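Local coordinates for O-methyltransferase family 2 (Planctopirus limnophila, PDB 5I2H), which probably transfers a methyl group from S-adenosyl-L-methionine to a hydroxyl oxygen of its substrate, and is captured here with the flavone apigenin bound, at residues Pro174-Val179 with Leu298-Leu303; Cys349-Thr352 with Gly356-Ile359. One frame throughout, in Å; residues are numbered along the deposited sequence.

Contact 1 of 2, residues Pro174-Val179 with Leu298-Leu303; sequences PRFADV and LIHDVL
One face of the H300 imidazole receives the edge of the F176 ring: F176 CD1 stands above the middle of that face, 4.0 Å from H300 CD2, and F176 CE1 follows at 4.2 Å from H300 CG. The two planes meet at 62° with centroids 5.2 Å apart, an edge-to-face (T-shaped) aromatic pair that is tilted from a right angle. F176 drops from the last turns of helix 154-179 with CG anti to the backbone N (chi1 177°), which carries the phenyl ring down onto the sheet; H300 rises from strand 296-301 by the same kind of torsion (chi1 -177°). The pair is one of the contacts by which the helix lies on the mixed seven-stranded sheet of the Rossmann-like fold that class I methyltransferases share, strand 296-301 being the fifth across it, beside the one reversed strand, 357-362. The imidazole is held at both nitrogens, ND1 by S269 OG and NE2 by T352 OG1, and these two hydrogen bonds fix the ring's rotation and satisfy its polar atoms in a buried place. Y210 meets both rings, lying edge-to-face with F176. Beyond H300, D301 OD1 accepts the N-H of V302 on its anti side, V302 N lying 2.8 Å from D301 OD1, and is also hydrogen-bonded to ND1 of H273, a residue of the apigenin pocket.

Contact 2 of 2, residues Cys349-Thr352 with Gly356-Ile359; sequences CIPT and GHLI
The carbonyl oxygen of I350 accepts a nearly linear hydrogen bond from L358 N, with L358 N 2.8 Å from I350 O and an angle of 178° at the hydrogen. The same oxygen also receives a CA-H...O contact from H357, whose CA lies 3.6 Å from I350 O. In return I350 N donates to L358 O at 2.8 Å, closing the antiparallel hydrogen-bonded pair I350-L358 between the non-hydrogen-bonded pairs C349-I359 and P351-H357. Nearer the turn, T352 N reaches G356 O at 2.9 Å; this bond is straight at the hydrogen, yet its donor stands well above the carbonyl plane. Together these ties define a beta hairpin: the N-to-C directions of 349-351 and 357-359 differ by 161°, and T352 and G356 flank the three residues at the tip of the connection.

On the sheet face of C349, P351, H357 and I359, the thiol lies along the H357 side chain, C349 SG being 3.9 Å from H357 CD2 and oblique to the imidazole. SG is swung anti to the backbone N (chi1 179°), which brings it within 4.3 Å of I359 CG1 as well. The P351 ring passes the H357 imidazole at a slant, P351 CB 4.1 Å from H357 CD2. H357 ND1 has a weak hydrogen bond to H355 O. I350 and L358 point to the opposite face; the T352 side chain crosses that of L358 at about a right angle, its CG2 methyl against L358 CB, while its OG1 is bonded to H300.

Strand 345-351 is outermost in this chain's sheet, and strand 357-362 separates it from strand 296-301. Helix 154-179 packs over I350, T352 and L358 through V172, F176 and V179; helix 332-341 lies against I359 through L332, Y335 and I339.

Contact 1 closes before contact 2 opens along the chain, yet their centres are about 5 Å apart because strands 296-301 and 357-362 are neighbours in the sheet. Backbone pairs stitch the two together: I299 O to I359 N and D301 O to H357 N, each 2.7 Å and probably hydrogen bonds. F176 on L358 lays helix 154-179 across both. The hairpin of contact 2 adds the reversed strand 357-362 beside 296-301 and then strand 345-351, which again runs with the others, giving the strand order 3-2-1-4-5-7-6 characteristic of class I methyltransferases; the H300 side chain is about 10 Å from the bound apigenin.

Contact 1 of 2, residues Pro174-Val179 with Leu298-Leu303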
loop_
_atom_site.group_PDB
_atom_site.type_symbol
_atom_site.label_atom_id
_atom_site.label_comp_id
_atom_site.label_asym_id
_atom_site.label_seq_id
_atom_site.Cartn_x
_atom_site.Cartn_y
_atom_site.Cartn_z
ATOM N N PRO A 174 24.625 -11.066 0.529
ATOM C CA PRO A 174 25.182 -12.028 1.506
ATOM C C PRO A 174 24.449 -13.365 1.518
ATOM O O PRO A 174 25.094 -14.433 1.610
ATOM C CB PRO A 174 25.039 -11.294 2.849
ATOM C CG PRO A 174 25.094 -9.806 2.475
ATOM C CD PRO A 174 24.341 -9.747 1.145
ATOM N N ARG A 175 23.110 -13.334 1.457
ATOM C CA ARG A 175 22.341 -14.569 1.339
ATOM C C ARG A 175 22.678 -15.288 0.043
ATOM O O ARG A 175 22.958 -16.494 0.035
ATOM C CB ARG A 175 20.843 -14.266 1.379
ATOM C CG ARG A 175 20.366 -13.627 2.636
ATOM C CD ARG A 175 20.520 -14.545 3.810
ATOM N NE ARG A 175 20.330 -13.837 5.070
ATOM C CZ ARG A 175 20.493 -14.433 6.242
ATOM N NH1 ARG A 175 20.851 -15.718 6.277
ATOM N NH2 ARG A 175 20.301 -13.756 7.361
ATOM N N PHE A 176 22.643 -14.554 -1.066
ATOM C CA PHE A 176 22.919 -15.137 -2.365
ATOM C C PHE A 176 24.234 -15.893 -2.367
ATOM O O PHE A 176 24.299 -17.043 -2.824
ATOM C CB PHE A 176 22.957 -14.034 -3.421
ATOM C CG PHE A 176 23.301 -14.537 -4.790
ATOM C CD1 PHE A 176 22.313 -14.981 -5.633
ATOM C CD2 PHE A 176 24.601 -14.555 -5.225
ATOM C CE1 PHE A 176 22.628 -15.455 -6.892
ATOM C CE2 PHE A 176 24.943 -15.032 -6.479
ATOM C CZ PHE A 176 23.954 -15.483 -7.314
ATOM N N ALA A 177 25.306 -15.241 -1.900
ATOM C CA ALA A 177 26.598 -15.914 -1.864
ATOM C C ALA A 177 26.550 -17.128 -0.934
ATOM O O ALA A 177 27.170 -18.168 -1.215
ATOM C CB ALA A 177 27.696 -14.936 -1.453
ATOM N N ASP A 178 25.814 -17.015 0.178
ATOM C CA ASP A 178 25.757 -18.116 1.122
ATOM C C ASP A 178 25.097 -19.350 0.514
ATOM O O ASP A 178 25.481 -20.487 0.842
ATOM C CB ASP A 178 25.019 -17.665 2.388
ATOM C CG ASP A 178 24.985 -18.740 3.453
ATOM O OD1 ASP A 178 26.064 -19.148 3.928
ATOM O OD2 ASP A 178 23.867 -19.181 3.801
ATOM N N VAL A 179 24.104 -19.173 -0.353
ATOM C CA VAL A 179 23.373 -20.341 -0.863
ATOM C C VAL A 179 23.825 -20.796 -2.244
ATOM O O VAL A 179 23.373 -21.858 -2.700
ATOM C CB VAL A 179 21.848 -20.117 -0.891
ATOM C CG1 VAL A 179 21.359 -19.723 0.508
ATOM C CG2 VAL A 179 21.462 -19.076 -1.945
ATOM N N LEU A 298 22.460 -18.887 -13.749
ATOM C CA LEU A 298 21.920 -18.474 -12.451
ATOM C C LEU A 298 20.916 -17.365 -12.703
ATOM O O LEU A 298 21.297 -16.249 -13.088
ATOM C CB LEU A 298 23.034 -17.985 -11.528
ATOM C CG LEU A 298 24.225 -18.947 -11.376
ATOM C CD1 LEU A 298 25.360 -18.239 -10.602
ATOM C CD2 LEU A 298 23.896 -20.326 -10.813
ATOM N N ILE A 299 19.636 -17.652 -12.488
ATOM C CA ILE A 299 18.603 -16.621 -12.595
ATOM C C ILE A 299 18.226 -16.237 -11.175
ATOM O O ILE A 299 17.847 -17.106 -10.379
ATOM C CB ILE A 299 17.377 -17.124 -13.386
ATOM C CG1 ILE A 299 17.757 -17.342 -14.857
ATOM C CG2 ILE A 299 16.222 -16.143 -13.271
ATOM C CD1 ILE A 299 16.684 -18.113 -15.634
ATOM N N HIS A 300 18.347 -14.947 -10.843
ATOM C CA HIS A 300 18.018 -14.469 -9.503
ATOM C C HIS A 300 16.896 -13.455 -9.648
ATOM O O HIS A 300 17.090 -12.406 -10.259
ATOM C CB HIS A 300 19.245 -13.863 -8.820
ATOM C CG HIS A 300 19.006 -13.414 -7.411
ATOM N ND1 HIS A 300 19.317 -12.139 -6.989
ATOM C CD2 HIS A 300 18.492 -14.058 -6.327
ATOM C CE1 HIS A 300 19.005 -12.013 -5.705
ATOM N NE2 HIS A 300 18.506 -13.159 -5.282
ATOM N N ASP A 301 15.707 -13.783 -9.144
ATOM C CA ASP A 301 14.578 -12.906 -9.411
ATOM C C ASP A 301 13.490 -13.223 -8.397
ATOM O O ASP A 301 13.665 -14.080 -7.514
ATOM C CB ASP A 301 14.100 -13.064 -10.875
ATOM C CG ASP A 301 13.635 -11.748 -11.462
ATOM O OD1 ASP A 301 12.637 -11.210 -10.936
ATOM O OD2 ASP A 301 14.301 -11.229 -12.387
ATOM N N VAL A 302 12.394 -12.478 -8.483
ATOM C CA VAL A 302 11.242 -12.777 -7.641
ATOM C C VAL A 302 10.368 -13.780 -8.389
ATOM O O VAL A 302 10.564 -14.015 -9.594
ATOM C CB VAL A 302 10.459 -11.501 -7.271
ATOM C CG1 VAL A 302 11.327 -10.593 -6.399
ATOM C CG2 VAL A 302 9.938 -10.769 -8.561
ATOM N N LEU A 303 9.409 -14.385 -7.692
ATOM C CA LEU A 303 8.542 -15.391 -8.304
ATOM C C LEU A 303 7.077 -15.136 -7.989
ATOM O O LEU A 303 6.700 -15.059 -6.813
ATOM C CB LEU A 303 8.900 -16.791 -7.825
ATOM C CG LEU A 303 10.305 -17.261 -8.195
ATOM C CD1 LEU A 303 10.588 -18.612 -7.459
ATOM C CD2 LEU A 303 10.489 -17.379 -9.707
#

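Contact 2 of 2, residues Cys349-Thr352 with Gly356-Ile359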
loop_
_atom_site.group_PDB
_atom_site.type_symbol
_atom_site.label_atom_id
_atom_site.label_comp_id
_atom_site.label_asym_id
_atom_site.label_seq_id
_atom_site.Cartn_x
_atom_site.Cartn_y
_atom_site.Cartn_z
ATOM N N CYS A 349 15.739 -24.412 -6.998
ATOM C CA CYS A 349 15.299 -23.047 -6.702
ATOM C C CYS A 349 15.555 -22.818 -5.217
ATOM O O CYS A 349 15.094 -23.609 -4.389
ATOM C CB CYS A 349 13.808 -22.872 -7.058
ATOM S SG CYS A 349 13.122 -21.276 -6.713
ATOM N N ILE A 350 16.322 -21.785 -4.867
ATOM C CA ILE A 350 16.756 -21.565 -3.495
ATOM C C ILE A 350 16.441 -20.131 -3.082
ATOM O O ILE A 350 16.939 -19.187 -3.702
ATOM C CB ILE A 350 18.260 -21.828 -3.300
ATOM C CG1 ILE A 350 18.671 -23.202 -3.844
ATOM C CG2 ILE A 350 18.620 -21.630 -1.836
ATOM C CD1 ILE A 350 20.184 -23.373 -3.899
ATOM N N PRO A 351 15.670 -19.909 -2.022
ATOM C CA PRO A 351 15.362 -18.531 -1.611
ATOM C C PRO A 351 16.608 -17.781 -1.150
ATOM O O PRO A 351 17.505 -18.355 -0.522
ATOM C CB PRO A 351 14.375 -18.710 -0.450
ATOM C CG PRO A 351 13.906 -20.144 -0.542
ATOM C CD PRO A 351 14.984 -20.920 -1.201
ATOM N N THR A 352 16.646 -16.482 -1.472
ATOM C CA THR A 352 17.686 -15.591 -0.961
ATOM C C THR A 352 17.043 -14.681 0.074
ATOM O O THR A 352 16.782 -15.124 1.207
ATOM C CB THR A 352 18.400 -14.874 -2.117
ATOM O OG1 THR A 352 17.459 -14.097 -2.861
ATOM C CG2 THR A 352 19.081 -15.930 -3.077
ATOM N N GLY A 356 13.706 -12.689 -3.156
ATOM C CA GLY A 356 14.514 -13.230 -4.236
ATOM C C GLY A 356 14.622 -14.736 -4.180
ATOM O O GLY A 356 14.482 -15.367 -3.119
ATOM N N HIS A 357 14.828 -15.323 -5.354
ATOM C CA HIS A 357 15.024 -16.757 -5.503
ATOM C C HIS A 357 16.147 -16.977 -6.490
ATOM O O HIS A 357 16.192 -16.310 -7.517
ATOM C CB HIS A 357 13.770 -17.455 -6.031
ATOM C CG HIS A 357 12.695 -17.536 -5.012
ATOM N ND1 HIS A 357 11.786 -16.520 -4.798
ATOM C CD2 HIS A 357 12.440 -18.483 -4.080
ATOM C CE1 HIS A 357 10.985 -16.862 -3.801
ATOM N NE2 HIS A 357 11.362 -18.044 -3.346
ATOM N N LEU A 358 17.039 -17.911 -6.179
ATOM C CA LEU A 358 18.105 -18.305 -7.094
ATOM C C LEU A 358 17.625 -19.558 -7.815
ATOM O O LEU A 358 17.435 -20.614 -7.188
ATOM C CB LEU A 358 19.412 -18.554 -6.339
ATOM C CG LEU A 358 20.514 -19.254 -7.141
ATOM C CD1 LEU A 358 20.912 -18.492 -8.436
ATOM C CD2 LEU A 358 21.738 -19.501 -6.231
ATOM N N ILE A 359 17.392 -19.432 -9.115
ATOM C CA ILE A 359 17.014 -20.558 -9.959
ATOM C C ILE A 359 18.280 -21.047 -10.644
ATOM O O ILE A 359 18.875 -20.321 -11.445
ATOM C CB ILE A 359 15.953 -20.141 -10.988
ATOM C CG1 ILE A 359 14.742 -19.518 -10.301
ATOM C CG2 ILE A 359 15.553 -21.317 -11.919
ATOM C CD1 ILE A 359 13.845 -18.841 -11.345
#